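Iota-carrageenase, CgiA (Alteromonas, PDB 3LMW) hydrolyses the beta-1,4 linkages of iota-carrageenan, a sulfated galactan of red algal cell walls, from within the chain and with inversion of anomeric configuration. Local coordinates at residues N119-D124 with S147-D152; A134-G139 with A159-D164; D152-I157 with Q185-F190; N240-K245 with S268-G273. One frame throughout, in Å; residues are numbered along the deposited sequence.

Contact 1. Residues N119-D124 with S147-D152. With NI (nickel (II) ion), chain E.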
loop_
_atom_site.group_PDB
_atom_site.type_symbol
_atom_site.label_atom_id
_atom_site.label_comp_id
_atom_site.label_asym_id
_atom_site.label_seq_id
_atom_site.Cartn_x
_atom_site.Cartn_y
_atom_site.Cartn_z
ATOM N N ASN A 119 -6.691 -19.107 -14.645
ATOM C CA ASN A 119 -5.701 -18.053 -14.940
ATOM C C ASN A 119 -6.010 -16.709 -14.262
ATOM O O ASN A 119 -5.235 -15.726 -14.373
ATOM C CB ASN A 119 -5.501 -17.873 -16.453
ATOM C CG ASN A 119 -4.690 -19.014 -17.095
ATOM O OD1 ASN A 119 -4.246 -19.972 -16.426
ATOM N ND2 ASN A 119 -4.501 -18.919 -18.396
ATOM N N GLY A 120 -7.134 -16.684 -13.546
ATOM C CA GLY A 120 -7.514 -15.533 -12.755
ATOM C C GLY A 120 -8.515 -14.668 -13.466
ATOM O O GLY A 120 -8.707 -14.792 -14.684
ATOM N N PHE A 121 -9.146 -13.778 -12.718
ATOM C CA PHE A 121 -10.257 -12.974 -13.231
ATOM C C PHE A 121 -9.906 -11.499 -13.185
ATOM O O PHE A 121 -8.791 -11.128 -12.887
ATOM C CB PHE A 121 -11.521 -13.277 -12.421
ATOM C CG PHE A 121 -11.409 -12.923 -10.972
ATOM C CD1 PHE A 121 -10.849 -13.817 -10.066
ATOM C CD2 PHE A 121 -11.847 -11.677 -10.517
ATOM C CE1 PHE A 121 -10.744 -13.503 -8.751
ATOM C CE2 PHE A 121 -11.749 -11.333 -9.196
ATOM C CZ PHE A 121 -11.207 -12.245 -8.306
ATOM N N LEU A 122 -10.834 -10.625 -13.479
ATOM C CA LEU A 122 -10.447 -9.224 -13.525
ATOM C C LEU A 122 -11.327 -8.422 -12.605
ATOM O O LEU A 122 -12.565 -8.589 -12.619
ATOM C CB LEU A 122 -10.543 -8.692 -14.945
ATOM C CG LEU A 122 -10.183 -7.243 -15.224
ATOM C CD1 LEU A 122 -8.678 -7.094 -15.264
ATOM C CD2 LEU A 122 -10.795 -6.804 -16.548
ATOM N N VAL A 123 -10.696 -7.582 -11.778
ATOM C CA VAL A 123 -11.414 -6.425 -11.212
ATOM C C VAL A 123 -11.154 -5.231 -12.140
ATOM O O VAL A 123 -10.013 -4.901 -12.427
ATOM C CB VAL A 123 -10.951 -6.156 -9.801
ATOM C CG1 VAL A 123 -11.628 -4.919 -9.256
ATOM C CG2 VAL A 123 -11.207 -7.408 -8.911
ATOM N N ASP A 124 -12.192 -4.605 -12.664
ATOM C CA ASP A 124 -11.970 -3.523 -13.669
ATOM C C ASP A 124 -12.400 -2.171 -13.139
ATOM O O ASP A 124 -13.562 -2.014 -12.790
ATOM C CB ASP A 124 -12.761 -3.822 -14.938
ATOM C CG ASP A 124 -12.424 -2.889 -16.086
ATOM O OD1 ASP A 124 -11.384 -2.174 -16.078
ATOM O OD2 ASP A 124 -13.251 -2.859 -17.033
ATOM N N SER A 147 -6.684 -14.469 -3.546
ATOM C CA SER A 147 -5.797 -15.151 -4.461
ATOM C C SER A 147 -5.996 -15.456 -5.922
ATOM O O SER A 147 -7.089 -15.876 -6.284
ATOM C CB SER A 147 -5.946 -16.653 -4.391
ATOM O OG SER A 147 -4.704 -17.161 -4.791
ATOM N N ASN A 148 -5.097 -15.154 -6.829
ATOM C CA ASN A 148 -5.693 -15.046 -8.188
ATOM C C ASN A 148 -6.419 -14.141 -9.204
ATOM O O ASN A 148 -7.499 -14.485 -9.719
ATOM C CB ASN A 148 -5.492 -16.555 -8.497
ATOM C CG ASN A 148 -5.310 -16.919 -9.959
ATOM O OD1 ASN A 148 -4.444 -16.397 -10.650
ATOM N ND2 ASN A 148 -6.077 -17.919 -10.403
ATOM N N PHE A 149 -5.919 -12.911 -9.369
ATOM C CA PHE A 149 -6.573 -11.947 -10.275
ATOM C C PHE A 149 -5.738 -10.771 -10.711
ATOM O O PHE A 149 -4.676 -10.518 -10.201
ATOM C CB PHE A 149 -7.937 -11.452 -9.720
ATOM C CG PHE A 149 -7.873 -10.888 -8.313
ATOM C CD1 PHE A 149 -7.911 -11.739 -7.201
ATOM C CD2 PHE A 149 -7.767 -9.513 -8.107
ATOM C CE1 PHE A 149 -7.841 -11.221 -5.884
ATOM C CE2 PHE A 149 -7.711 -8.974 -6.802
ATOM C CZ PHE A 149 -7.741 -9.818 -5.688
ATOM N N THR A 150 -6.264 -10.038 -11.675
ATOM C CA THR A 150 -5.689 -8.799 -12.138
ATOM C C THR A 150 -6.623 -7.692 -11.685
ATOM O O THR A 150 -7.851 -7.872 -11.715
ATOM C CB THR A 150 -5.599 -8.806 -13.652
ATOM O OG1 THR A 150 -4.722 -9.859 -14.043
ATOM C CG2 THR A 150 -5.000 -7.519 -14.189
ATOM N N ILE A 151 -6.042 -6.584 -11.212
ATOM C CA ILE A 151 -6.764 -5.319 -11.009
ATOM C C ILE A 151 -6.363 -4.333 -12.099
ATOM O O ILE A 151 -5.183 -3.911 -12.214
ATOM C CB ILE A 151 -6.499 -4.701 -9.618
ATOM C CG1 ILE A 151 -6.974 -5.665 -8.509
ATOM C CG2 ILE A 151 -7.164 -3.303 -9.497
ATOM C CD1 ILE A 151 -6.296 -5.395 -7.117
ATOM N N ASP A 152 -7.346 -3.983 -12.915
ATOM C CA ASP A 152 -7.170 -2.959 -13.918
ATOM C C ASP A 152 -7.556 -1.627 -13.301
ATOM O O ASP A 152 -8.738 -1.293 -13.200
ATOM C CB ASP A 152 -8.050 -3.276 -15.095
ATOM C CG ASP A 152 -7.288 -3.846 -16.230
ATOM O OD1 ASP A 152 -6.083 -4.195 -16.028
ATOM O OD2 ASP A 152 -7.894 -3.946 -17.318
HETATM NI NI NI E . -6.791 -4.774 -18.888
HETATM O O HOH W 1 -8.123 -4.844 -20.929
#

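Contact 2. Residues A134-G139 with A159-D164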
loop_
_atom_site.group_PDB
_atom_site.type_symbol
_atom_site.label_atom_id
_atom_site.label_comp_id
_atom_site.label_asym_id
_atom_site.label_seq_id
_atom_site.Cartn_x
_atom_site.Cartn_y
_atom_site.Cartn_z
ATOM N N ALA A 134 -11.025 0.913 -3.039
ATOM C CA ALA A 134 -10.092 -0.148 -2.708
ATOM C C ALA A 134 -10.853 -1.418 -2.989
ATOM O O ALA A 134 -12.098 -1.438 -2.946
ATOM C CB ALA A 134 -9.695 -0.070 -1.259
ATOM N N VAL A 135 -10.127 -2.489 -3.261
ATOM C CA VAL A 135 -10.775 -3.737 -3.624
ATOM C C VAL A 135 -11.194 -4.464 -2.360
ATOM O O VAL A 135 -12.371 -4.799 -2.189
ATOM C CB VAL A 135 -9.865 -4.603 -4.555
ATOM C CG1 VAL A 135 -10.436 -6.041 -4.725
ATOM C CG2 VAL A 135 -9.698 -3.892 -5.907
ATOM N N PHE A 136 -10.237 -4.698 -1.483
ATOM C CA PHE A 136 -10.524 -5.280 -0.173
ATOM C C PHE A 136 -10.037 -4.345 0.888
ATOM O O PHE A 136 -8.960 -3.732 0.759
ATOM C CB PHE A 136 -9.752 -6.568 0.058
ATOM C CG PHE A 136 -10.262 -7.709 -0.713
ATOM C CD1 PHE A 136 -11.182 -8.582 -0.133
ATOM C CD2 PHE A 136 -9.815 -7.926 -2.033
ATOM C CE1 PHE A 136 -11.674 -9.652 -0.859
ATOM C CE2 PHE A 136 -10.293 -8.983 -2.777
ATOM C CZ PHE A 136 -11.227 -9.864 -2.201
ATOM N N LYS A 137 -10.812 -4.258 1.951
ATOM C CA LYS A 137 -10.292 -3.684 3.177
ATOM C C LYS A 137 -10.446 -4.751 4.238
ATOM O O LYS A 137 -11.536 -5.334 4.395
ATOM C CB LYS A 137 -11.046 -2.411 3.582
ATOM C CG LYS A 137 -10.651 -1.877 4.953
ATOM C CD LYS A 137 -11.508 -0.688 5.346
ATOM C CE LYS A 137 -10.716 0.300 6.221
ATOM N NZ LYS A 137 -11.529 0.991 7.247
ATOM N N LEU A 138 -9.358 -5.001 4.948
ATOM C CA LEU A 138 -9.333 -6.024 5.991
ATOM C C LEU A 138 -9.247 -5.424 7.394
ATOM O O LEU A 138 -8.426 -4.528 7.652
ATOM C CB LEU A 138 -8.160 -7.008 5.760
ATOM C CG LEU A 138 -7.858 -7.466 4.316
ATOM C CD1 LEU A 138 -6.905 -8.668 4.263
ATOM C CD2 LEU A 138 -9.136 -7.811 3.576
ATOM N N GLY A 139 -10.103 -5.926 8.291
ATOM C CA GLY A 139 -9.974 -5.684 9.747
ATOM C C GLY A 139 -9.778 -6.951 10.590
ATOM O O GLY A 139 -8.757 -7.651 10.524
ATOM N N ALA A 159 -4.740 2.252 -1.970
ATOM C CA ALA A 159 -4.101 0.950 -2.221
ATOM C C ALA A 159 -5.262 -0.024 -2.363
ATOM O O ALA A 159 -6.333 0.213 -1.789
ATOM C CB ALA A 159 -3.185 0.545 -1.120
ATOM N N SER A 160 -5.076 -1.068 -3.178
ATOM C CA SER A 160 -6.194 -1.923 -3.553
ATOM C C SER A 160 -6.619 -2.800 -2.397
ATOM O O SER A 160 -7.788 -3.176 -2.291
ATOM C CB SER A 160 -5.816 -2.778 -4.748
ATOM O OG SER A 160 -5.652 -1.988 -5.917
ATOM N N ILE A 161 -5.666 -3.108 -1.526
ATOM C CA ILE A 161 -5.873 -4.067 -0.463
ATOM C C ILE A 161 -5.295 -3.473 0.820
ATOM O O ILE A 161 -4.078 -3.296 0.963
ATOM C CB ILE A 161 -5.211 -5.455 -0.776
ATOM C CG1 ILE A 161 -5.891 -6.117 -1.992
ATOM C CG2 ILE A 161 -5.263 -6.328 0.470
ATOM C CD1 ILE A 161 -5.632 -7.591 -2.229
ATOM N N LEU A 162 -6.184 -3.142 1.740
ATOM C CA LEU A 162 -5.794 -2.439 2.929
ATOM C C LEU A 162 -5.792 -3.483 4.019
ATOM O O LEU A 162 -6.835 -4.050 4.322
ATOM C CB LEU A 162 -6.779 -1.295 3.213
ATOM C CG LEU A 162 -6.990 -0.258 2.075
ATOM C CD1 LEU A 162 -8.182 0.605 2.317
ATOM C CD2 LEU A 162 -5.795 0.592 1.872
ATOM N N VAL A 163 -4.607 -3.790 4.541
ATOM C CA VAL A 163 -4.449 -4.751 5.615
ATOM C C VAL A 163 -4.477 -3.902 6.877
ATOM O O VAL A 163 -3.421 -3.389 7.328
ATOM C CB VAL A 163 -3.127 -5.576 5.462
ATOM C CG1 VAL A 163 -3.058 -6.615 6.510
ATOM C CG2 VAL A 163 -3.104 -6.268 4.098
ATOM N N ASP A 164 -5.697 -3.715 7.401
ATOM C CA ASP A 164 -6.035 -2.510 8.163
ATOM C C ASP A 164 -6.548 -2.849 9.570
ATOM O O ASP A 164 -6.642 -4.010 9.934
ATOM C CB ASP A 164 -7.053 -1.644 7.379
ATOM C CG ASP A 164 -6.974 -0.118 7.724
ATOM O OD1 ASP A 164 -6.595 0.239 8.874
ATOM O OD2 ASP A 164 -7.297 0.735 6.838
#

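Contact 3. Residues D152-I157 with Q185-F190. With NI (nickel (II) ion), chain E.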
loop_
_atom_site.group_PDB
_atom_site.type_symbol
_atom_site.label_atom_id
_atom_site.label_comp_id
_atom_site.label_asym_id
_atom_site.label_seq_id
_atom_site.Cartn_x
_atom_site.Cartn_y
_atom_site.Cartn_z
ATOM N N ASP A 152 -7.346 -3.983 -12.915
ATOM C CA ASP A 152 -7.170 -2.959 -13.918
ATOM C C ASP A 152 -7.556 -1.627 -13.301
ATOM O O ASP A 152 -8.738 -1.293 -13.200
ATOM C CB ASP A 152 -8.050 -3.276 -15.095
ATOM C CG ASP A 152 -7.288 -3.846 -16.230
ATOM O OD1 ASP A 152 -6.083 -4.195 -16.028
ATOM O OD2 ASP A 152 -7.894 -3.946 -17.318
ATOM N N ASP A 153 -6.558 -0.899 -12.814
ATOM C CA ASP A 153 -6.808 0.318 -12.089
ATOM C C ASP A 153 -6.871 1.509 -13.063
ATOM O O ASP A 153 -6.561 1.392 -14.236
ATOM C CB ASP A 153 -5.683 0.511 -11.069
ATOM C CG ASP A 153 -6.038 1.511 -9.941
ATOM O OD1 ASP A 153 -6.967 2.347 -10.077
ATOM O OD2 ASP A 153 -5.364 1.452 -8.889
ATOM N N ASN A 154 -7.260 2.661 -12.540
ATOM C CA ASN A 154 -7.261 3.921 -13.262
ATOM C C ASN A 154 -6.669 5.007 -12.365
ATOM O O ASN A 154 -7.214 6.095 -12.219
ATOM C CB ASN A 154 -8.684 4.277 -13.653
ATOM C CG ASN A 154 -8.741 5.430 -14.630
ATOM O OD1 ASN A 154 -7.755 5.747 -15.304
ATOM N ND2 ASN A 154 -9.896 6.086 -14.689
ATOM N N LYS A 155 -5.550 4.684 -11.727
ATOM C CA LYS A 155 -4.883 5.622 -10.815
ATOM C C LYS A 155 -5.871 6.169 -9.781
ATOM O O LYS A 155 -5.918 7.380 -9.531
ATOM C CB LYS A 155 -4.236 6.780 -11.599
ATOM C CG LYS A 155 -3.099 6.367 -12.528
ATOM C CD LYS A 155 -2.422 7.573 -13.070
ATOM C CE LYS A 155 -1.173 7.216 -13.804
ATOM N NZ LYS A 155 -1.521 6.689 -15.149
ATOM N N THR A 156 -6.642 5.271 -9.179
ATOM C CA THR A 156 -7.492 5.649 -8.079
ATOM C C THR A 156 -6.701 5.896 -6.824
ATOM O O THR A 156 -5.487 5.563 -6.732
ATOM C CB THR A 156 -8.561 4.593 -7.786
ATOM O OG1 THR A 156 -7.942 3.366 -7.379
ATOM C CG2 THR A 156 -9.440 4.383 -9.010
ATOM N N ILE A 157 -7.415 6.446 -5.832
ATOM C CA ILE A 157 -6.796 6.936 -4.621
ATOM C C ILE A 157 -7.061 5.616 -3.931
ATOM O O ILE A 157 -8.040 4.939 -4.246
ATOM C CB ILE A 157 -7.615 8.067 -3.914
ATOM C CG1 ILE A 157 -7.724 9.348 -4.798
ATOM C CG2 ILE A 157 -7.052 8.351 -2.492
ATOM C CD1 ILE A 157 -6.380 10.098 -5.121
ATOM N N GLN A 185 -1.563 -5.748 -10.469
ATOM C CA GLN A 185 -2.263 -4.482 -10.597
ATOM C C GLN A 185 -1.690 -3.706 -11.764
ATOM O O GLN A 185 -0.469 -3.568 -11.870
ATOM C CB GLN A 185 -2.155 -3.649 -9.315
ATOM C CG GLN A 185 -2.975 -2.350 -9.367
ATOM C CD GLN A 185 -3.320 -1.791 -7.957
ATOM O OE1 GLN A 185 -3.317 -2.527 -6.946
ATOM N NE2 GLN A 185 -3.597 -0.496 -7.890
ATOM N N ASN A 186 -2.575 -3.173 -12.610
ATOM C CA ASN A 186 -2.183 -2.257 -13.687
ATOM C C ASN A 186 -2.608 -0.826 -13.414
ATOM O O ASN A 186 -3.649 -0.609 -12.830
ATOM C CB ASN A 186 -2.820 -2.681 -15.009
ATOM C CG ASN A 186 -2.262 -3.970 -15.540
ATOM O OD1 ASN A 186 -3.026 -4.909 -15.820
ATOM N ND2 ASN A 186 -0.923 -4.034 -15.695
ATOM N N ASN A 187 -1.822 0.129 -13.897
ATOM C CA ASN A 187 -2.103 1.566 -13.875
ATOM C C ASN A 187 -2.436 2.124 -12.490
ATOM O O ASN A 187 -3.490 2.755 -12.315
ATOM C CB ASN A 187 -3.161 1.974 -14.923
ATOM C CG ASN A 187 -3.014 3.472 -15.379
ATOM O OD1 ASN A 187 -2.023 4.147 -15.066
ATOM N ND2 ASN A 187 -3.996 3.971 -16.128
ATOM N N ALA A 188 -1.548 1.883 -11.511
ATOM C CA ALA A 188 -1.724 2.433 -10.163
ATOM C C ALA A 188 -1.128 3.829 -10.024
ATOM O O ALA A 188 -0.134 4.163 -10.675
ATOM C CB ALA A 188 -1.200 1.512 -9.081
ATOM N N LEU A 189 -1.785 4.636 -9.183
ATOM C CA LEU A 189 -1.289 5.944 -8.781
ATOM C C LEU A 189 -0.015 5.849 -7.945
ATOM O O LEU A 189 0.126 4.955 -7.104
ATOM C CB LEU A 189 -2.376 6.708 -8.005
ATOM C CG LEU A 189 -2.156 8.202 -7.803
ATOM C CD1 LEU A 189 -1.867 9.006 -9.125
ATOM C CD2 LEU A 189 -3.335 8.760 -7.079
ATOM N N PHE A 190 0.893 6.798 -8.174
ATOM C CA PHE A 190 2.187 6.848 -7.503
ATOM C C PHE A 190 2.141 6.711 -5.965
ATOM O O PHE A 190 2.878 5.923 -5.402
ATOM C CB PHE A 190 2.975 8.087 -7.958
ATOM C CG PHE A 190 2.472 9.403 -7.383
ATOM C CD1 PHE A 190 2.890 9.836 -6.112
ATOM C CD2 PHE A 190 1.633 10.230 -8.135
ATOM C CE1 PHE A 190 2.434 11.040 -5.567
ATOM C CE2 PHE A 190 1.158 11.461 -7.609
ATOM C CZ PHE A 190 1.564 11.871 -6.319
HETATM NI NI NI E . -6.791 -4.774 -18.888
HETATM O O HOH W 2 -3.886 3.745 -7.789
HETATM O O HOH W 1 -8.123 -4.844 -20.929
#

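Contact 4. Residues N240-K245 with S268-G273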
loop_
_atom_site.group_PDB
_atom_site.type_symbol
_atom_site.label_atom_id
_atom_site.label_comp_id
_atom_site.label_asym_id
_atom_site.label_seq_id
_atom_site.Cartn_x
_atom_site.Cartn_y
_atom_site.Cartn_z
ATOM N N ASN A 240 8.532 -12.883 -3.963
ATOM C CA ASN A 240 8.154 -12.629 -5.349
ATOM C C ASN A 240 7.387 -11.326 -5.455
ATOM O O ASN A 240 6.219 -11.330 -5.843
ATOM C CB ASN A 240 7.239 -13.748 -5.836
ATOM C CG ASN A 240 7.298 -13.982 -7.356
ATOM O OD1 ASN A 240 7.983 -13.311 -8.104
ATOM N ND2 ASN A 240 6.538 -14.964 -7.801
ATOM N N ILE A 241 8.042 -10.229 -5.089
ATOM C CA ILE A 241 7.418 -8.926 -5.111
ATOM C C ILE A 241 8.039 -8.157 -6.273
ATOM O O ILE A 241 9.275 -8.085 -6.417
ATOM C CB ILE A 241 7.563 -8.193 -3.731
ATOM C CG1 ILE A 241 7.157 -9.147 -2.596
ATOM C CG2 ILE A 241 6.717 -6.929 -3.686
ATOM C CD1 ILE A 241 5.720 -9.609 -2.633
ATOM N N ARG A 242 7.188 -7.597 -7.124
ATOM C CA ARG A 242 7.706 -6.965 -8.317
ATOM C C ARG A 242 7.152 -5.558 -8.533
ATOM O O ARG A 242 6.014 -5.286 -8.242
ATOM C CB ARG A 242 7.427 -7.863 -9.522
ATOM C CG ARG A 242 8.193 -7.471 -10.758
ATOM C CD ARG A 242 7.933 -8.470 -11.852
ATOM N NE ARG A 242 8.314 -7.979 -13.163
ATOM C CZ ARG A 242 9.571 -7.745 -13.504
ATOM N NH1 ARG A 242 10.536 -7.963 -12.606
ATOM N NH2 ARG A 242 9.858 -7.294 -14.727
ATOM N N CYS A 243 7.983 -4.682 -9.056
ATOM C CA CYS A 243 7.542 -3.371 -9.441
ATOM C C CYS A 243 7.826 -3.148 -10.936
ATOM O O CYS A 243 8.893 -3.481 -11.373
ATOM C CB CYS A 243 8.335 -2.310 -8.635
ATOM S SG CYS A 243 8.182 -0.596 -9.274
ATOM N N SER A 244 6.919 -2.508 -11.672
ATOM C CA SER A 244 7.245 -1.890 -12.969
ATOM C C SER A 244 6.716 -0.455 -13.070
ATOM O O SER A 244 5.597 -0.146 -12.615
ATOM C CB SER A 244 6.688 -2.709 -14.131
ATOM O OG SER A 244 5.397 -3.203 -13.865
ATOM N N LYS A 245 7.518 0.428 -13.648
ATOM C CA LYS A 245 7.109 1.797 -13.847
ATOM C C LYS A 245 6.525 2.396 -12.572
ATOM O O LYS A 245 5.491 3.092 -12.635
ATOM C CB LYS A 245 6.050 1.885 -14.954
ATOM C CG LYS A 245 6.578 1.654 -16.357
ATOM C CD LYS A 245 5.428 1.586 -17.309
ATOM C CE LYS A 245 5.815 1.056 -18.672
ATOM N NZ LYS A 245 4.533 0.705 -19.377
ATOM N N SER A 268 12.121 -7.898 -7.480
ATOM C CA SER A 268 12.561 -7.457 -8.796
ATOM C C SER A 268 11.812 -6.213 -9.135
ATOM O O SER A 268 10.711 -5.973 -8.630
ATOM C CB SER A 268 12.311 -8.523 -9.879
ATOM O OG SER A 268 10.930 -8.883 -10.022
ATOM N N SER A 269 12.381 -5.442 -10.036
ATOM C CA SER A 269 11.727 -4.260 -10.513
ATOM C C SER A 269 12.275 -4.002 -11.875
ATOM O O SER A 269 13.440 -4.334 -12.139
ATOM C CB SER A 269 12.034 -3.056 -9.578
ATOM O OG SER A 269 13.352 -2.535 -9.746
ATOM N N VAL A 270 11.464 -3.418 -12.739
ATOM C CA VAL A 270 11.965 -2.839 -13.982
ATOM C C VAL A 270 11.451 -1.386 -14.066
ATOM O O VAL A 270 10.280 -1.119 -13.785
ATOM C CB VAL A 270 11.571 -3.702 -15.271
ATOM C CG1 VAL A 270 10.076 -4.034 -15.305
ATOM C CG2 VAL A 270 11.959 -3.011 -16.539
ATOM N N SER A 271 12.320 -0.446 -14.408
ATOM C CA SER A 271 11.883 0.922 -14.626
ATOM C C SER A 271 11.192 1.491 -13.392
ATOM O O SER A 271 10.143 2.111 -13.518
ATOM C CB SER A 271 10.904 0.986 -15.828
ATOM O OG SER A 271 10.726 2.323 -16.297
ATOM N N CYS A 272 11.734 1.231 -12.208
ATOM C CA CYS A 272 11.274 1.881 -10.962
ATOM C C CYS A 272 12.366 2.707 -10.284
ATOM O O CYS A 272 13.551 2.559 -10.547
ATOM C CB CYS A 272 10.722 0.859 -9.972
ATOM S SG CYS A 272 9.580 -0.307 -10.735
ATOM N N GLY A 273 11.935 3.598 -9.408
ATOM C CA GLY A 273 12.860 4.366 -8.571
ATOM C C GLY A 273 13.945 3.479 -8.006
ATOM O O GLY A 273 15.139 3.700 -8.236
HETATM O O HOH W 3 10.106 -10.706 -8.364
#

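Contact 1. Residues N119-D124 with S147-D152
Asp152 OD2, alongside which the methyl CD1 of Leu122 packs, binds the nickel ion at 2.1 Å. His470 and His472, from the C-terminal histidine run that is evidently a purification tag, complete the protein ligands, with a water, so the site is probably not a feature of the native enzyme. Lys126 donates to the same carboxylate and forms a salt bridge with Asp124 OD1; its positive charge probably eases the closeness of the two acids. The two strands pair in parallel and in register, as successive turns of a right-handed parallel beta-helix do: Thr150 N binds Phe121 O at 3.0 Å, Val123 N binds Thr150 O at 2.9 Å and Asp152 N binds Val123 O at 2.9 Å. On the face that carries Phe121, Val123 and Phe149, both rings start between backbone N and carbonyl carbon (chi1 62° and 54°) and so project in the same direction, their planes 28° apart and slid until they barely overlap. Phe149 CB sits 3.5 Å from the centroid of the Phe121 ring, a CH-pi contact over the face. Val123 CG2 extends this apolar row, reaching Phe149 CD2 at 4.1 Å. Before the strand, Gly120 has a positive phi at which a CB would press on the preceding carbonyl oxygen, so the backbone itself calls for glycine.

Contact 2. Residues A134-G139 with A159-D164
Backbone hydrogen bonds between residues 135-138 and 160-164 make this a parallel pairing, in register from Phe136-Leu138 to Ile161-Val163, the two strand axes 4.7 Å apart. Leu162 bonds through both of its polar backbone atoms: its N to Phe136 O at 3.0 Å, and its O to Leu138 N at 2.8 Å. Asp164 N then donates to Leu138 O. Where the chain turns a corner at Val135, Ser160 O accepts two donors, Val135 N in the carbonyl plane on a lone pair and Phe136 N more nearly head-on at 3.0 Å. Apolar contacts follow the alternation of the strands. Phe136 CD2 meets Ile161 CD1 at 4.2 Å, and Leu138 stands beside Val163, bulky residues suited to the packed interior of a beta-helix. Before the corner, the small methyl of Ala134 touches Leu162 CD1 at 3.9 Å. Charge plays a looser part: with CG anti to N (chi1 173°) and the chain bent at its last two torsions, Lys137 CE passes Asp164 OD2, yet Lys137 NZ stays 4.3 Å from Asp164 OD2, too far for a salt bridge. Ser160 turns its hydroxyl to Gln185. Strand 101-102 pairs with 133-138 and strand 195-197 with 161-168, while Phe136 meets the rings of Phe101 and Phe114 and Ile161 reaches Ile180 and Ile183 of strand 178-186.

Contact 3. Residues D152-I157 with Q185-F190
Lys155 crosses the side chain of Asn187 and bends at its last torsion (chi4 78°), which turns NZ back onto the amide oxygen. Lys155 NZ donates to Asn187 OD1 at 2.6 Å, in the carbonyl plane on a lone pair, and also to Trp463 O; a lysine can reach a side-chain and a backbone carbonyl while lying against an indole, here in a cation-pi contact with the Trp463 ring. Asp153 and Gln185 likewise cross, their carboxylate and amide planes 45° apart, with Asp153 OD2 lying 2.8 Å from Gln185 NE2, while Gln185 OE1 is hydrogen-bonded to Ser160 OG. The other oxygen, Asp153 OD1, turns to its own loop: Thr156 N donates from above the carboxylate plane and Asn154 N from the anti side, an Asx motif that holds the turn. A water lies 2.9 Å from Asp153 OD2 and accepts from Leu189 N at 2.7 Å. Farther on, Ile157 CD1 packs 3.9 Å from Leu189 CD2. After the one bridge, Asp152 with Asn186, Asp153 N to Asn186 O and Lys155 N to Asn187 O, both 2.9 Å, keep the chains together in an irregular step. The loop thus leaves strand 144-152 for strand 161-168 alongside the chain emerging from strand 178-186, which strand 203-211 flanks next.

Contact 4. Residues N240-K245 with S268-G273
Cys243 carries its sulfur anti to the backbone N (chi1 166°), whereas Cys272 holds its own beside the backbone N (chi1 -47°), and these two settings turn the sulfurs onto each other. The resulting disulfide, Cys243 SG to Cys272 SG 2.0 Å with chi3 -111°, ties the end of one strand to the turn just beyond the next, so that two successive coils are joined covalently where strand bonding runs out. On the opposite face of the sheet Arg242 stretches in an extended chain from CG to NE and then turns. Arg242 NH1 donates to Ser268 OG at 2.8 Å, the hydroxyl lying in the guanidinium plane, and the NH2 end comes near Val270 CG1. Serine suits position 268 because its compact hydroxyl can accept from the arginine and also contact a water at 2.6 Å from Ser268 OG. Between these faces the backbones pair in parallel: Ser268 N to Ile241 O at 3.0 Å, Cys243 N to Ser268 O at 3.0 Å, Val270 N to Cys243 O at 2.9 Å. Lys245 N closes the series by binding Val270 O at 3.2 Å. Lys245 and Ser271 stand at matching positions, both in the left-handed helical region, and there the two chains leave their strands together, a matched turn as expected between coils of a beta-helix. Strand 203-211 flanks this pair on one side, its His209 bonding Ser244 OG, and strand 352-360 flanks it on the other, with Ala359 against Ser269 and Arg360 against Val270.

How the contacts relate
Contacts 1, 2 and 4 pair strands of neighbouring beta-helix coils in parallel; contact 3 continues from a single bridge into loops at the coil corner. Contact 2 is the most thoroughly buried, and mostly apolar; contacts 1 and 3 are buried too, yet carry more polar chemistry, whereas contact 4 is only partly buried and adds a disulfide to its strand bonds. Contacts 1 and 3 share Asp152 and therefore the nickel ion, which the tag partly holds, and they meet again where strands 144-152 and 178-186 run side by side. Contact 2 packs against contact 1 through Ile151 and Val135, and reaches contact 3 through Ser160 and Gln185. Contact 4 lies farther along the helix, its nearest atoms about 6 Å from contact 3.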